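PDB 4KF8: Nup188 from Myceliophthora thermophila, which serves as a scaffold nucleoporin of the nuclear pore complex and, like Nup192, shares structural and functional properties with nuclear transport receptors. Local coordinates for residues S139-S144 with A188-F193; D152-E157 with A208-A213; Q119-V124 with A168-A173; G180-L185 with P221-I226; S251-L256 with G318-N323. All coordinates share one frame; numbering follows the deposited sequence.

Contact 1: S139-S144 with A188-F193; sequences SLFSWS and ANLAGF
In the all-helical stack of the Nup188 C-terminal domain, the last turn of helix 134-143 meets the turn after helix 181-187 and the start of the short, weakly bonded helix 190-193, and Phe141, Ala188 and Leu190 carry most of the contact. The phenyl group gets there because its CG lies opposite the backbone N (chi1 174°), which brings the end of the ring to the other segment. Phe141 CE2 meets Ala188 CB at 3.7 Å, while on the Leu190 side CD1 of that leucine lies 3.6 Å from Phe141 CE1 and 3.9 Å from Phe141 CZ. Both methyls approach the ring obliquely. Ala188 CB also sits 4.1 Å from Ser142 CA, so this small side chain fits between the ring and the helix backbone. Beyond the ring, Ser144 places OG beside the isobutyl group of Leu190, while the hydroxyl turns back to the helix end and donates to Phe141 O, with OG 3.1 Å from that oxygen and 29° out of the carbonyl plane. Ile214 of helix 206-226 touches both Phe141 and Leu190, and Leu160 of helix 154-167 also packs on the ring. Replacing Phe141 with an alanine would probably leave the methyls of Ala188 and Leu190 without their shared partner and open a gap between the helix end and segment 188-193. No hydrogen bond joins the two segments, so cohesion here rests on apolar packing; the Ser144 hydroxyl beside Leu190 has its acceptor in Phe141 O and is satisfied without a partner across the contact.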
# COMPACT_ATOMS: atom_id res chain seq x y z
N SER A 139 3.58 -6.11 -14.88
CA SER A 139 3.47 -7.42 -15.50
C SER A 139 3.07 -8.44 -14.45
O SER A 139 2.15 -9.23 -14.64
CB SER A 139 4.80 -7.83 -16.12
OG SER A 139 5.40 -6.73 -16.79
N LEU A 140 3.78 -8.40 -13.32
CA LEU A 140 3.54 -9.31 -12.21
C LEU A 140 2.12 -9.21 -11.68
O LEU A 140 1.54 -10.20 -11.24
CB LEU A 140 4.55 -9.03 -11.09
CG LEU A 140 4.66 -10.07 -9.98
CD1 LEU A 140 5.17 -11.39 -10.53
CD2 LEU A 140 5.56 -9.56 -8.85
N PHE A 141 1.55 -8.01 -11.72
CA PHE A 141 0.18 -7.81 -11.25
C PHE A 141 -0.83 -8.50 -12.17
O PHE A 141 -1.79 -9.10 -11.70
CB PHE A 141 -0.15 -6.32 -11.14
CG PHE A 141 -1.59 -6.04 -10.81
CD1 PHE A 141 -2.05 -6.14 -9.51
CD2 PHE A 141 -2.49 -5.70 -11.81
CE1 PHE A 141 -3.37 -5.89 -9.21
CE2 PHE A 141 -3.81 -5.46 -11.51
CZ PHE A 141 -4.26 -5.55 -10.21
N SER A 142 -0.60 -8.40 -13.47
CA SER A 142 -1.47 -9.06 -14.45
C SER A 142 -1.22 -10.57 -14.44
O SER A 142 -2.03 -11.35 -14.96
CB SER A 142 -1.24 -8.48 -15.84
OG SER A 142 0.09 -8.00 -15.98
N TRP A 143 -0.11 -10.98 -13.83
CA TRP A 143 0.24 -12.39 -13.72
C TRP A 143 -0.50 -13.08 -12.58
O TRP A 143 -1.06 -14.16 -12.75
CB TRP A 143 1.74 -12.54 -13.46
CG TRP A 143 2.59 -12.53 -14.68
CD1 TRP A 143 3.63 -11.69 -14.96
CD2 TRP A 143 2.50 -13.43 -15.79
NE1 TRP A 143 4.18 -12.00 -16.17
CE2 TRP A 143 3.51 -13.07 -16.70
CE3 TRP A 143 1.67 -14.51 -16.10
CZ2 TRP A 143 3.71 -13.74 -17.91
CZ3 TRP A 143 1.86 -15.17 -17.29
CH2 TRP A 143 2.87 -14.78 -18.18
N SER A 144 -0.50 -12.42 -11.42
CA SER A 144 -0.86 -12.99 -10.11
C SER A 144 -1.65 -14.31 -10.05
O SER A 144 -1.18 -15.27 -9.44
CB SER A 144 -1.53 -11.93 -9.24
OG SER A 144 -2.70 -11.43 -9.84
N ALA A 188 -6.61 -6.67 -16.11
CA ALA A 188 -6.04 -7.86 -15.49
C ALA A 188 -7.10 -8.90 -15.17
O ALA A 188 -8.28 -8.57 -15.01
CB ALA A 188 -5.28 -7.48 -14.23
N ASN A 189 -6.69 -10.16 -15.09
CA ASN A 189 -7.59 -11.24 -14.71
C ASN A 189 -8.08 -11.05 -13.29
O ASN A 189 -9.16 -11.52 -12.92
CB ASN A 189 -6.90 -12.60 -14.86
CG ASN A 189 -6.53 -12.91 -16.29
OD1 ASN A 189 -7.27 -12.61 -17.22
ND2 ASN A 189 -5.36 -13.52 -16.48
N LEU A 190 -7.27 -10.36 -12.49
CA LEU A 190 -7.60 -10.07 -11.10
C LEU A 190 -8.88 -9.26 -10.96
O LEU A 190 -9.62 -9.40 -9.99
CB LEU A 190 -6.45 -9.31 -10.44
CG LEU A 190 -5.59 -10.09 -9.46
CD1 LEU A 190 -4.70 -9.15 -8.68
CD2 LEU A 190 -6.47 -10.90 -8.52
N ALA A 191 -9.13 -8.40 -11.95
CA ALA A 191 -10.27 -7.49 -11.91
C ALA A 191 -11.60 -8.23 -11.87
O ALA A 191 -12.62 -7.67 -11.48
CB ALA A 191 -10.22 -6.54 -13.09
N GLY A 192 -11.58 -9.50 -12.28
CA GLY A 192 -12.77 -10.33 -12.25
C GLY A 192 -12.98 -10.99 -10.89
O GLY A 192 -14.11 -11.26 -10.50
N PHE A 193 -11.88 -11.24 -10.19
CA PHE A 193 -11.96 -11.85 -8.86
C PHE A 193 -12.40 -10.84 -7.80
O PHE A 193 -13.20 -11.16 -6.92
CB PHE A 193 -10.62 -12.48 -8.48
CG PHE A 193 -10.20 -13.61 -9.38
CD1 PHE A 193 -10.75 -14.87 -9.23
CD2 PHE A 193 -9.27 -13.41 -10.39
CE1 PHE A 193 -10.37 -15.91 -10.07
CE2 PHE A 193 -8.88 -14.44 -11.22
CZ PHE A 193 -9.44 -15.70 -11.06

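Contact 2: D152-E157 with A208-A213; sequences DPIYGE and AARCYA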
# COMPACT_ATOMS: atom_id res chain seq x y z
N ASP A 152 -4.73 -17.58 -3.01
CA ASP A 152 -4.77 -16.13 -3.19
C ASP A 152 -3.65 -15.59 -4.07
O ASP A 152 -2.51 -16.03 -3.98
CB ASP A 152 -4.73 -15.45 -1.82
CG ASP A 152 -3.53 -15.89 -0.99
OD1 ASP A 152 -2.80 -16.79 -1.43
OD2 ASP A 152 -3.34 -15.34 0.12
N PRO A 153 -3.98 -14.59 -4.90
CA PRO A 153 -2.99 -13.91 -5.74
C PRO A 153 -2.00 -13.15 -4.88
O PRO A 153 -2.08 -11.93 -4.78
CB PRO A 153 -3.84 -12.92 -6.54
CG PRO A 153 -5.23 -13.46 -6.47
CD PRO A 153 -5.34 -14.07 -5.12
N ILE A 154 -1.07 -13.87 -4.25
CA ILE A 154 -0.09 -13.27 -3.35
C ILE A 154 0.80 -12.25 -4.05
O ILE A 154 1.20 -11.26 -3.45
CB ILE A 154 0.79 -14.34 -2.68
CG1 ILE A 154 1.27 -15.36 -3.71
CG2 ILE A 154 0.03 -15.03 -1.55
CD1 ILE A 154 2.76 -15.54 -3.76
N TYR A 155 1.10 -12.50 -5.32
CA TYR A 155 1.97 -11.61 -6.07
C TYR A 155 1.23 -10.37 -6.57
O TYR A 155 1.85 -9.39 -6.98
CB TYR A 155 2.63 -12.34 -7.24
CG TYR A 155 3.87 -13.10 -6.84
CD1 TYR A 155 5.00 -12.42 -6.40
CD2 TYR A 155 3.92 -14.48 -6.91
CE1 TYR A 155 6.14 -13.10 -6.02
CE2 TYR A 155 5.06 -15.17 -6.54
CZ TYR A 155 6.17 -14.48 -6.10
OH TYR A 155 7.31 -15.15 -5.73
N GLY A 156 -0.09 -10.42 -6.52
CA GLY A 156 -0.91 -9.28 -6.89
C GLY A 156 -0.69 -8.13 -5.92
O GLY A 156 -0.36 -7.02 -6.32
N GLU A 157 -0.87 -8.42 -4.64
CA GLU A 157 -0.73 -7.40 -3.60
C GLU A 157 0.71 -6.93 -3.45
O GLU A 157 0.96 -5.77 -3.17
CB GLU A 157 -1.24 -7.93 -2.26
CG GLU A 157 -1.38 -6.85 -1.21
CD GLU A 157 -1.56 -7.41 0.19
OE1 GLU A 157 -1.09 -8.53 0.44
OE2 GLU A 157 -2.18 -6.72 1.03
N ALA A 208 -10.60 -14.03 -1.79
CA ALA A 208 -11.41 -12.83 -1.60
C ALA A 208 -10.82 -11.90 -0.55
O ALA A 208 -10.94 -10.68 -0.66
CB ALA A 208 -12.83 -13.23 -1.21
N ALA A 209 -10.18 -12.48 0.46
CA ALA A 209 -9.54 -11.70 1.51
C ALA A 209 -8.35 -10.92 0.97
O ALA A 209 -8.10 -9.79 1.39
CB ALA A 209 -9.10 -12.61 2.65
N ARG A 210 -7.63 -11.53 0.03
CA ARG A 210 -6.49 -10.87 -0.60
C ARG A 210 -6.97 -9.89 -1.65
O ARG A 210 -6.35 -8.85 -1.85
CB ARG A 210 -5.57 -11.90 -1.24
CG ARG A 210 -4.53 -12.44 -0.30
CD ARG A 210 -3.27 -11.60 -0.31
NE ARG A 210 -2.32 -12.12 0.67
CZ ARG A 210 -1.08 -11.65 0.83
NH1 ARG A 210 -0.64 -10.66 0.08
NH2 ARG A 210 -0.29 -12.19 1.75
N CYS A 211 -8.06 -10.23 -2.32
CA CYS A 211 -8.68 -9.32 -3.27
C CYS A 211 -9.02 -8.00 -2.59
O CYS A 211 -8.75 -6.93 -3.15
CB CYS A 211 -9.94 -9.95 -3.87
SG CYS A 211 -9.62 -11.23 -5.11
N TYR A 212 -9.58 -8.07 -1.39
CA TYR A 212 -9.89 -6.86 -0.63
C TYR A 212 -8.62 -6.10 -0.27
O TYR A 212 -8.60 -4.87 -0.29
CB TYR A 212 -10.67 -7.19 0.65
CG TYR A 212 -11.03 -5.95 1.44
CD1 TYR A 212 -12.22 -5.27 1.20
CD2 TYR A 212 -10.18 -5.45 2.41
CE1 TYR A 212 -12.54 -4.14 1.91
CE2 TYR A 212 -10.49 -4.31 3.12
CZ TYR A 212 -11.68 -3.66 2.87
OH TYR A 212 -12.00 -2.53 3.58
N ALA A 213 -7.57 -6.84 0.07
CA ALA A 213 -6.30 -6.25 0.45
C ALA A 213 -5.68 -5.49 -0.71
O ALA A 213 -5.09 -4.43 -0.52
CB ALA A 213 -5.35 -7.33 0.95
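Arg210 leaves its helix with CG beside the backbone N, then bends sharply at chi2 (-89°) before running extended to the guanidinium, a course that carries the group between Asp152 and Glu157. Glu157 answers from the other helix with a stretched chain, CG anti to the backbone N (chi1 -169°). The three residues form a salt-bridge network. Asp152 OD2 lies 3.4 Å from Arg210 NE, and the same oxygen also lies near Arg210 CG, the two side chains crossing at a slant. Its carboxylate plane stands 88° from that of the guanidinium, which rules out a flat two-pronged pairing. The other bridge joins Glu157 OE1 to Arg210 NH1; these atoms are modelled too close, so the detail of this pairing is doubtful. Ile154 CG2 sits over the centre of one guanidinium face, 4.2 Å above the plane. Glu157 OE2 lies beside Ala213 CB, and has a long, weak ion pair with Lys217. Pro153 is the centre of an inverse gamma turn and the N-cap residue of helix 154-167, placing Asp152 just ahead of the helix start. The network thus ties the beginning of helix 154-167 to helix 206-226, with Ile154 and Tyr155 packed on Pro98 of helix 98-113, while helix 190-193 supplies Leu190 against Pro153 and Phe193 against Cys211.

Contact 3: Q119-V124 with A168-A173; sequences QCQLQV and ALPALA
Apolar packing joins Val124 and Leu122 to Leu169, Ala171 and Leu172 where helices 121-130 and 170-178 both begin, a meeting of two helix starts in the all-helical Nup188 C-terminal domain. Val124 and Leu169 cross at about a right angle, and Leu169 CD2 comes 3.9 Å from Val124 CB while also meeting the CB of Gln121 at 3.7 Å. Leu122 starts out facing away from helix 170-178, yet its tip returns, with CD2 3.8 Å from Ala171 CB. Leu172 is the more loosely engaged, its CD1 lying 4.5 Å from Val124 CB, and it also touches Leu125 and Met128 further along helix 121-130.

A second kind of contact sets a polar group against carbon. Gln121 holds CG between its backbone N and carbonyl carbon (chi1 67°) and then extends, which lays the amide across the first turn of helix 170-178. There OE1 approaches Pro170 CD to 3.2 Å, the glutamine chain and the proline ring crossing nearly at right angles, while NE2 lies 3.4 Å from Ala171 CB. Backbone joins in as well, for Leu172 CD1 rests 3.7 Å from Gln121 O. An alanine in place of Gln121 would probably strip the amide cover from Pro170 and Ala171 and leave a gap between the two helix starts.

Since no hydrogen bond passes between the segments, the contact rests on van der Waals packing: Gln121 contributes through its CB and the flat bulk of its amide, which is set against carbon atoms of Pro170 and Ala171.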
# COMPACT_ATOMS: atom_id res chain seq x y z
N GLN A 119 13.81 14.85 -2.10
CA GLN A 119 14.36 15.96 -2.86
C GLN A 119 14.98 15.39 -4.13
O GLN A 119 15.04 16.05 -5.16
CB GLN A 119 15.40 16.73 -2.04
CG GLN A 119 16.13 17.85 -2.80
CD GLN A 119 15.25 19.06 -3.09
OE1 GLN A 119 14.27 18.98 -3.84
NE2 GLN A 119 15.60 20.20 -2.49
N CYS A 120 15.43 14.14 -4.03
CA CYS A 120 15.97 13.42 -5.17
C CYS A 120 14.99 12.36 -5.66
O CYS A 120 15.33 11.17 -5.73
CB CYS A 120 17.31 12.77 -4.81
SG CYS A 120 18.77 13.71 -5.33
N GLN A 121 13.78 12.78 -6.01
CA GLN A 121 12.76 11.85 -6.51
C GLN A 121 12.99 11.50 -7.98
O GLN A 121 12.78 10.36 -8.39
CB GLN A 121 11.35 12.40 -6.28
CG GLN A 121 11.01 13.64 -7.09
CD GLN A 121 9.53 13.99 -7.04
OE1 GLN A 121 8.82 13.62 -6.10
NE2 GLN A 121 9.06 14.69 -8.06
N LEU A 122 13.41 12.49 -8.77
CA LEU A 122 13.74 12.25 -10.17
C LEU A 122 14.93 11.32 -10.23
O LEU A 122 15.09 10.56 -11.18
CB LEU A 122 14.06 13.57 -10.88
CG LEU A 122 12.88 14.52 -11.13
CD1 LEU A 122 13.35 15.83 -11.76
CD2 LEU A 122 11.82 13.86 -11.99
N GLN A 123 15.77 11.39 -9.20
CA GLN A 123 16.90 10.49 -9.05
C GLN A 123 16.41 9.06 -8.93
O GLN A 123 16.86 8.17 -9.66
CB GLN A 123 17.70 10.87 -7.81
CG GLN A 123 19.18 10.60 -7.92
CD GLN A 123 19.91 11.64 -8.74
OE1 GLN A 123 20.30 12.69 -8.23
NE2 GLN A 123 20.09 11.36 -10.03
N VAL A 124 15.47 8.84 -8.01
CA VAL A 124 14.84 7.53 -7.86
C VAL A 124 14.16 7.13 -9.16
O VAL A 124 14.34 6.01 -9.63
CB VAL A 124 13.80 7.54 -6.72
CG1 VAL A 124 13.25 6.14 -6.50
CG2 VAL A 124 14.42 8.08 -5.44
N ALA A 168 4.32 7.26 -4.04
CA ALA A 168 4.36 8.36 -3.08
C ALA A 168 5.28 9.45 -3.59
O ALA A 168 5.29 10.56 -3.07
CB ALA A 168 4.83 7.85 -1.73
N LEU A 169 6.05 9.12 -4.62
CA LEU A 169 6.88 10.09 -5.32
C LEU A 169 6.15 10.53 -6.59
O LEU A 169 6.08 9.76 -7.56
CB LEU A 169 8.24 9.49 -5.68
CG LEU A 169 9.15 8.96 -4.55
CD1 LEU A 169 8.74 7.57 -4.09
CD2 LEU A 169 10.61 8.97 -4.98
N PRO A 170 5.61 11.76 -6.59
CA PRO A 170 4.76 12.34 -7.64
C PRO A 170 5.27 12.12 -9.06
O PRO A 170 4.47 11.89 -9.97
CB PRO A 170 4.78 13.83 -7.31
CG PRO A 170 4.93 13.87 -5.84
CD PRO A 170 5.83 12.71 -5.48
N ALA A 171 6.59 12.18 -9.26
CA ALA A 171 7.18 11.99 -10.58
C ALA A 171 6.97 10.57 -11.09
O ALA A 171 6.60 10.36 -12.24
CB ALA A 171 8.65 12.34 -10.55
N LEU A 172 7.21 9.59 -10.22
CA LEU A 172 7.00 8.18 -10.57
C LEU A 172 5.52 7.87 -10.73
O LEU A 172 5.15 6.94 -11.45
CB LEU A 172 7.62 7.26 -9.51
CG LEU A 172 9.14 7.09 -9.52
CD1 LEU A 172 9.82 8.13 -8.64
CD2 LEU A 172 9.50 5.69 -9.07
N ALA A 173 4.68 8.64 -10.05
CA ALA A 173 3.23 8.49 -10.16
C ALA A 173 2.76 8.87 -11.56
O ALA A 173 1.80 8.29 -12.08
CB ALA A 173 2.53 9.34 -9.11

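Contact 4: G180-L185 with P221-I226; sequences GLLGHL and PLLLNI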
# COMPACT_ATOMS: atom_id res chain seq x y z
N GLY A 180 -0.04 3.74 -18.46
CA GLY A 180 -1.37 3.17 -18.36
C GLY A 180 -1.54 2.10 -17.31
O GLY A 180 -2.13 1.06 -17.58
N LEU A 181 -1.00 2.35 -16.12
CA LEU A 181 -1.16 1.43 -15.00
C LEU A 181 -2.63 1.18 -14.73
O LEU A 181 -3.05 0.04 -14.54
CB LEU A 181 -0.49 1.98 -13.74
CG LEU A 181 -0.76 1.19 -12.46
CD1 LEU A 181 -0.19 -0.21 -12.55
CD2 LEU A 181 -0.21 1.92 -11.24
N LEU A 182 -3.41 2.25 -14.74
CA LEU A 182 -4.84 2.17 -14.48
C LEU A 182 -5.56 1.36 -15.55
O LEU A 182 -6.66 0.86 -15.33
CB LEU A 182 -5.44 3.57 -14.39
CG LEU A 182 -4.72 4.48 -13.38
CD1 LEU A 182 -5.44 5.80 -13.25
CD2 LEU A 182 -4.62 3.78 -12.03
N GLY A 183 -4.94 1.23 -16.72
CA GLY A 183 -5.48 0.42 -17.79
C GLY A 183 -5.19 -1.04 -17.54
O GLY A 183 -6.03 -1.91 -17.80
N HIS A 184 -4.00 -1.31 -17.02
CA HIS A 184 -3.57 -2.67 -16.72
C HIS A 184 -4.32 -3.22 -15.51
O HIS A 184 -4.54 -4.43 -15.40
CB HIS A 184 -2.07 -2.71 -16.46
CG HIS A 184 -1.23 -2.42 -17.67
ND1 HIS A 184 -0.08 -1.66 -17.61
CD2 HIS A 184 -1.37 -2.79 -18.96
CE1 HIS A 184 0.46 -1.58 -18.81
NE2 HIS A 184 -0.31 -2.25 -19.65
N LEU A 185 -4.71 -2.33 -14.61
CA LEU A 185 -5.40 -2.71 -13.38
C LEU A 185 -6.75 -3.35 -13.68
O LEU A 185 -7.11 -4.37 -13.10
CB LEU A 185 -5.61 -1.50 -12.47
CG LEU A 185 -4.40 -0.85 -11.80
CD1 LEU A 185 -4.84 0.26 -10.86
CD2 LEU A 185 -3.56 -1.88 -11.07
N PRO A 221 -5.01 3.62 -2.27
CA PRO A 221 -3.95 4.58 -1.96
C PRO A 221 -3.09 4.92 -3.18
O PRO A 221 -2.46 5.98 -3.21
CB PRO A 221 -3.11 3.86 -0.90
CG PRO A 221 -3.40 2.43 -1.10
CD PRO A 221 -4.83 2.36 -1.52
N LEU A 222 -3.08 4.04 -4.18
CA LEU A 222 -2.45 4.34 -5.45
C LEU A 222 -3.18 5.49 -6.14
O LEU A 222 -2.55 6.43 -6.61
CB LEU A 222 -2.43 3.11 -6.36
CG LEU A 222 -1.13 2.32 -6.46
CD1 LEU A 222 -1.35 0.98 -7.15
CD2 LEU A 222 -0.07 3.12 -7.20
N LEU A 223 -4.50 5.41 -6.17
CA LEU A 223 -5.32 6.43 -6.83
C LEU A 223 -5.19 7.80 -6.16
O LEU A 223 -5.22 8.83 -6.83
CB LEU A 223 -6.79 6.01 -6.86
CG LEU A 223 -7.11 4.73 -7.64
CD1 LEU A 223 -8.61 4.49 -7.64
CD2 LEU A 223 -6.58 4.80 -9.05
N LEU A 224 -5.04 7.80 -4.84
CA LEU A 224 -4.87 9.04 -4.08
C LEU A 224 -3.55 9.71 -4.43
O LEU A 224 -3.42 10.93 -4.35
CB LEU A 224 -4.92 8.75 -2.58
CG LEU A 224 -6.23 8.26 -1.97
CD1 LEU A 224 -5.94 7.42 -0.74
CD2 LEU A 224 -7.10 9.45 -1.59
N ASN A 225 -2.57 8.90 -4.80
CA ASN A 225 -1.24 9.40 -5.13
C ASN A 225 -1.11 9.77 -6.60
O ASN A 225 -0.44 10.74 -6.94
CB ASN A 225 -0.16 8.38 -4.74
CG ASN A 225 0.01 8.26 -3.24
OD1 ASN A 225 -0.19 9.22 -2.50
ND2 ASN A 225 0.39 7.08 -2.79
N ILE A 226 -1.75 8.99 -7.46
CA ILE A 226 -1.73 9.25 -8.90
C ILE A 226 -2.36 10.61 -9.22
O ILE A 226 -2.03 11.25 -10.22
CB ILE A 226 -2.38 8.09 -9.70
CG1 ILE A 226 -1.50 6.84 -9.62
CG2 ILE A 226 -2.60 8.46 -11.16
CD1 ILE A 226 -1.97 5.69 -10.49
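Leu182 of helix 181-187 faces Ile226 and Leu223 of helix 206-226. Its CB bond is aimed at the partner helix, though Leu182 CB itself is still 5.6 Å from Ile226 CD1. With CG beside the backbone N (chi1 -53°), the next atom moves nearer, and Leu182 CG stands 4.2 Å from Ile226 CD1. The branches then divide. Leu182 CD2 goes straight into the interface, 3.6 Å from Ile226 CD1 and 3.7 Å from Leu223 CD2, touching both methyls. Leu182 CD1 remains somewhat farther, 4.4 Å from Ile226 CD1. Leu182 and Ile226 thus reach toward each other tip to tip, whereas Leu182 and Leu223 are set slantwise.

The helices form a nearly antiparallel pair within the helical stack, their local axes 12.5 Å apart and inclined at 158° between N-to-C directions. That spacing is wide, and long aliphatic side chains bridge it. Gly180, with positive phi, is the C-prime residue of a Schellman motif that ends the preceding helix; it also serves as N-cap to the next, its carbonyl accepting from Gly183 N and His184 N.

One residue earlier than Leu182, Leu181 makes a slacker version of the contact, with Leu181 CD2 4.2 Å from Leu222 CD2 and equally far from Ile226 CD1. Val238 and Val241 of helix 235-242 press on Leu182, and Thr138 of helix 134-143 touches Leu181.

Contact 5: S251-L256 with G318-N323; sequences SSVDRL and GAVLEN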
# COMPACT_ATOMS: atom_id res chain seq x y z
N SER A 251 -20.28 -2.27 -0.99
CA SER A 251 -19.92 -3.01 0.22
C SER A 251 -19.27 -2.10 1.26
O SER A 251 -19.52 -2.24 2.46
CB SER A 251 -18.97 -4.16 -0.11
OG SER A 251 -19.51 -4.97 -1.15
N SER A 252 -18.43 -1.18 0.80
CA SER A 252 -17.68 -0.29 1.68
C SER A 252 -18.58 0.48 2.63
O SER A 252 -18.19 0.77 3.77
CB SER A 252 -16.84 0.69 0.86
OG SER A 252 -17.66 1.53 0.06
N VAL A 253 -19.78 0.82 2.17
CA VAL A 253 -20.74 1.56 2.99
C VAL A 253 -21.50 0.62 3.92
O VAL A 253 -21.65 0.91 5.11
CB VAL A 253 -21.75 2.32 2.11
CG1 VAL A 253 -22.66 3.18 2.98
CG2 VAL A 253 -21.02 3.19 1.09
N ASP A 254 -21.96 -0.50 3.38
CA ASP A 254 -22.74 -1.47 4.15
C ASP A 254 -21.95 -2.11 5.29
O ASP A 254 -22.53 -2.51 6.30
CB ASP A 254 -23.31 -2.55 3.23
CG ASP A 254 -24.46 -2.05 2.37
OD1 ASP A 254 -25.13 -1.08 2.79
OD2 ASP A 254 -24.68 -2.62 1.29
N ARG A 255 -20.64 -2.21 5.12
CA ARG A 255 -19.78 -2.81 6.14
C ARG A 255 -19.75 -2.01 7.44
O ARG A 255 -19.68 -2.57 8.53
CB ARG A 255 -18.36 -3.01 5.63
CG ARG A 255 -18.12 -4.37 5.01
CD ARG A 255 -16.64 -4.63 4.80
NE ARG A 255 -16.08 -3.82 3.73
CZ ARG A 255 -16.15 -4.14 2.45
NH1 ARG A 255 -16.77 -5.26 2.08
NH2 ARG A 255 -15.61 -3.35 1.53
N LEU A 256 -19.82 -0.68 7.32
CA LEU A 256 -19.74 0.18 8.49
C LEU A 256 -21.12 0.58 8.99
O LEU A 256 -21.28 1.58 9.68
CB LEU A 256 -18.93 1.44 8.16
CG LEU A 256 -17.50 1.21 7.66
CD1 LEU A 256 -16.75 2.53 7.62
CD2 LEU A 256 -16.78 0.20 8.54
N GLY A 318 -24.11 10.02 2.01
CA GLY A 318 -25.08 10.25 3.07
C GLY A 318 -25.15 9.13 4.09
O GLY A 318 -25.17 9.38 5.29
N ALA A 319 -25.19 7.89 3.61
CA ALA A 319 -25.23 6.73 4.49
C ALA A 319 -23.96 6.63 5.31
O ALA A 319 -24.00 6.29 6.49
CB ALA A 319 -25.45 5.46 3.68
N VAL A 320 -22.83 6.93 4.68
CA VAL A 320 -21.53 6.84 5.35
C VAL A 320 -21.43 7.77 6.56
O VAL A 320 -21.03 7.34 7.64
CB VAL A 320 -20.38 7.14 4.37
CG1 VAL A 320 -19.05 7.21 5.11
CG2 VAL A 320 -20.32 6.08 3.28
N LEU A 321 -21.82 9.03 6.37
CA LEU A 321 -21.81 10.02 7.45
C LEU A 321 -22.58 9.54 8.67
O LEU A 321 -22.07 9.55 9.79
CB LEU A 321 -22.39 11.34 6.95
CG LEU A 321 -21.50 12.20 6.06
CD1 LEU A 321 -22.28 12.73 4.87
CD2 LEU A 321 -20.90 13.35 6.86
N GLU A 322 -23.83 9.12 8.45
CA GLU A 322 -24.69 8.63 9.52
C GLU A 322 -24.09 7.39 10.18
O GLU A 322 -24.13 7.26 11.41
CB GLU A 322 -26.08 8.33 8.97
CG GLU A 322 -26.79 9.55 8.38
CD GLU A 322 -28.01 9.17 7.57
OE1 GLU A 322 -28.21 7.97 7.32
OE2 GLU A 322 -28.78 10.09 7.19
N ASN A 323 -23.55 6.49 9.37
CA ASN A 323 -22.89 5.29 9.88
C ASN A 323 -21.70 5.64 10.76
O ASN A 323 -21.45 4.99 11.77
CB ASN A 323 -22.44 4.39 8.73
CG ASN A 323 -23.60 3.75 8.00
OD1 ASN A 323 -24.76 4.13 8.18
ND2 ASN A 323 -23.29 2.77 7.15
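Val253 packs against Val320 and Ala319 where the end of helix 246-254 meets helix 317-328, a helix-to-helix junction in the C-terminal part of this all-helical domain. This is the closely packed half. The two valines cross at about a right angle, and a single methyl of Val320 fits between both branches of Val253, with Val320 CG2 3.7 Å from Val253 CG1 and 3.7 Å from Val253 CG2. The CG1 branch, anti to the backbone N (chi1 -175°), also reaches Ala319, whose CB lies 3.7 Å away from that methyl. Trp315 touches both valines, and Ile374 and Leu378 of helix 362-378 pack on Val320, so the apolar side is further enclosed by other parts of the chain.

Toward Leu256 and Asn323 the fit is looser and the chemistry turns polar. The Leu256 side chain comes no nearer than 4.6 Å to segment 318-323 and instead packs on Leu286 and Val289 of helix 284-303; its carbonyl does the touching, with O 3.2 Å from Asn323 CB. Asn323 is partly exposed. Its amide is nevertheless directed at the end of helix 246-254, where Val253 O already accepts from Leu256 N. Asn323 ND2 makes a weak hydrogen bond to that same Val253 O, 3.2 Å long and strongly bent, the N-H...O angle being 121°.

From the N terminus, segment 119-124 opens contact 3, and contacts 1 and 2 open at 139-144 and 152-157 before contact 3 closes at 168-173. Contact 4 then opens at 180-185, in series with contact 3, before contacts 1 and 2 close at 188-193 and 208-213, and it closes at 221-226. Contacts 1, 2 and 3 therefore cross one another, as does contact 4 with contacts 1 and 2; none is nested. Contacts 1 and 2 abut through Ser144 and Leu190 on Pro153. Contact 4 touches contact 1 through Leu185 on Phe141 and contact 3 through Ala173 beside Asn225. Contact 5 follows in series, tying helix 246-254 to helix 317-328, with Arg255 reaching Tyr212 of contact 2.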